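Local coordinates for protein separin (Saccharomyces cerevisiae, PDB 5U1T) that cleaves the Scc1 subunit of cohesin as a caspase-like cysteine protease at the onset of anaphase, and is held inactive by securin until then, at residues K1009-R1012 against I1013-I1016. Numbering follows the deposited sequence.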
ATOM      1  N   LYS A1009      52.836  28.291  -9.961  1.00 71.66           N
ATOM      2  CA  LYS A1009      51.975  28.061  -8.801  1.00 66.47           C
ATOM      3  C   LYS A1009      51.381  26.672  -8.890  1.00 69.65           C
ATOM      4  O   LYS A1009      51.303  25.950  -7.888  1.00 70.53           O
ATOM      5  CB  LYS A1009      50.869  29.106  -8.708  1.00 68.05           C
ATOM      6  CG  LYS A1009      49.885  28.883  -7.552  1.00 71.45           C
ATOM      7  CD  LYS A1009      50.432  29.376  -6.223  1.00 73.07           C
ATOM      8  CE  LYS A1009      50.706  30.885  -6.240  1.00 75.20           C
ATOM      9  NZ  LYS A1009      50.682  31.461  -4.844  1.00 83.29           N
ATOM     10  N   PHE A1010      50.989  26.292 -10.106  1.00 67.39           N
ATOM     11  CA  PHE A1010      50.573  24.909 -10.373  1.00 68.73           C
ATOM     12  C   PHE A1010      51.436  24.298 -11.476  1.00 63.80           C
ATOM     13  O   PHE A1010      51.490  24.844 -12.579  1.00 68.84           O
ATOM     14  CB  PHE A1010      49.094  24.836 -10.762  1.00 61.06           C
ATOM     15  CG  PHE A1010      48.481  23.498 -10.500  1.00 68.16           C
ATOM     16  CD1 PHE A1010      48.809  22.405 -11.289  1.00 72.32           C
ATOM     17  CD2 PHE A1010      47.592  23.317  -9.445  1.00 73.60           C
ATOM     18  CE1 PHE A1010      48.258  21.153 -11.047  1.00 66.76           C
ATOM     19  CE2 PHE A1010      47.027  22.070  -9.200  1.00 75.63           C
ATOM     20  CZ  PHE A1010      47.365  20.985 -10.007  1.00 69.55           C
ATOM     21  N   ASP A1011      52.108  23.180 -11.173  1.00 63.69           N
ATOM     22  CA  ASP A1011      53.022  22.515 -12.118  1.00 59.56           C
ATOM     23  C   ASP A1011      52.259  22.037 -13.369  1.00 59.58           C
ATOM     24  O   ASP A1011      51.115  21.597 -13.263  1.00 57.70           O
ATOM     25  CB  ASP A1011      53.729  21.355 -11.419  1.00 55.51           C
ATOM     26  CG  ASP A1011      54.647  20.575 -12.339  1.00 60.54           C
ATOM     27  OD1 ASP A1011      54.108  19.758 -13.118  1.00 53.85           O
ATOM     28  OD2 ASP A1011      55.908  20.742 -12.253  1.00 58.60           O
ATOM     29  N   ARG A1012      52.885  22.144 -14.542  1.00 57.43           N
ATOM     30  CA  ARG A1012      52.201  21.882 -15.810  1.00 56.39           C
ATOM     31  C   ARG A1012      51.992  20.393 -16.055  1.00 53.14           C
ATOM     32  O   ARG A1012      51.012  19.982 -16.665  1.00 56.68           O
ATOM     33  CB  ARG A1012      52.984  22.489 -16.992  1.00 61.17           C
ATOM     34  CG  ARG A1012      52.209  22.509 -18.332  1.00 56.59           C
ATOM     35  CD  ARG A1012      53.106  22.868 -19.530  1.00 61.49           C
ATOM     36  NE  ARG A1012      52.327  23.368 -20.668  1.00 59.87           N
ATOM     37  CZ  ARG A1012      51.976  24.644 -20.828  1.00 59.27           C
ATOM     38  NH1 ARG A1012      52.353  25.553 -19.933  1.00 64.19           N
ATOM     39  NH2 ARG A1012      51.250  25.015 -21.875  1.00 51.72           N
ATOM     40  N   ILE A1013      52.933  19.583 -15.603  1.00 57.95           N
ATOM     41  CA  ILE A1013      52.805  18.140 -15.753  1.00 62.85           C
ATOM     42  C   ILE A1013      51.717  17.599 -14.803  1.00 61.27           C
ATOM     43  O   ILE A1013      50.888  16.776 -15.195  1.00 58.83           O
ATOM     44  CB  ILE A1013      54.156  17.462 -15.518  1.00 58.36           C
ATOM     45  CG1 ILE A1013      55.105  17.849 -16.652  1.00 57.16           C
ATOM     46  CG2 ILE A1013      54.011  15.958 -15.437  1.00 59.57           C
ATOM     47  CD1 ILE A1013      54.527  17.649 -18.032  1.00 52.69           C
ATOM     48  N   ALA A1014      51.691  18.112 -13.579  1.00 53.09           N
ATOM     49  CA  ALA A1014      50.629  17.784 -12.648  1.00 58.32           C
ATOM     50  C   ALA A1014      49.262  18.143 -13.219  1.00 60.75           C
ATOM     51  O   ALA A1014      48.271  17.448 -12.986  1.00 58.57           O
ATOM     52  CB  ALA A1014      50.849  18.495 -11.323  1.00 60.32           C
ATOM     53  N   ALA A1015      49.195  19.232 -13.965  1.00 61.97           N
ATOM     54  CA  ALA A1015      47.898  19.707 -14.408  1.00 55.17           C
ATOM     55  C   ALA A1015      47.426  18.866 -15.583  1.00 57.27           C
ATOM     56  O   ALA A1015      46.245  18.538 -15.681  1.00 62.96           O
ATOM     57  CB  ALA A1015      47.956  21.165 -14.761  1.00 49.51           C
ATOM     58  N   ILE A1016      48.357  18.490 -16.456  1.00 54.33           N
ATOM     59  CA  ILE A1016      48.030  17.613 -17.573  1.00 59.20           C
ATOM     60  C   ILE A1016      47.621  16.246 -17.017  1.00 54.87           C
ATOM     61  O   ILE A1016      46.703  15.597 -17.532  1.00 55.07           O
ATOM     62  CB  ILE A1016      49.209  17.487 -18.557  1.00 57.81           C
ATOM     63  CG1 ILE A1016      49.481  18.852 -19.178  1.00 61.17           C
ATOM     64  CG2 ILE A1016      48.940  16.446 -19.641  1.00 47.98           C
ATOM     65  CD1 ILE A1016      50.702  18.912 -20.033  1.00 61.40           C
TER
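Asp1011 turns its carboxylate to the N-terminal end of the helix that follows it, where a single oxygen, OD1, meets the backbone N-H groups of Ile1013 and Ala1014. The bond from Ala1014 N to Asp1011 OD1 is 3.0 Å long and nearly straight, at 165°, and it uses the anti lone pair of that oxygen. The second, from Ile1013 N to Asp1011 OD1 at 2.8 Å, is bent and weak. With CG anti to the backbone N (chi1 177°), the carboxylate swings to the side of its own carbonyl carbon, where the helix begins. Its negative charge there probably also suits the positive end of the helix dipole. The ring of Phe1010 turns its edge to the backbone of the same turn, with Ala1015 N lying near its plane 3.6 Å from Phe1010 CE1; the same carbon, Phe1010 CE1, also packs against the methyls of Ala1014 and Ala1015, with each CB at 3.7 Å. Further on, Ile1016 N bonds to Arg1012 O at 3.1 Å, with Ile1016 CG1 lying against that same oxygen. Leu946, from helix 927-946, touches both Phe1010 and Ala1015, and the backbone N of Phe1010 is held by Asp949. The arrangement is an aspartate N-cap, starting helix 1012-1028 on the surface.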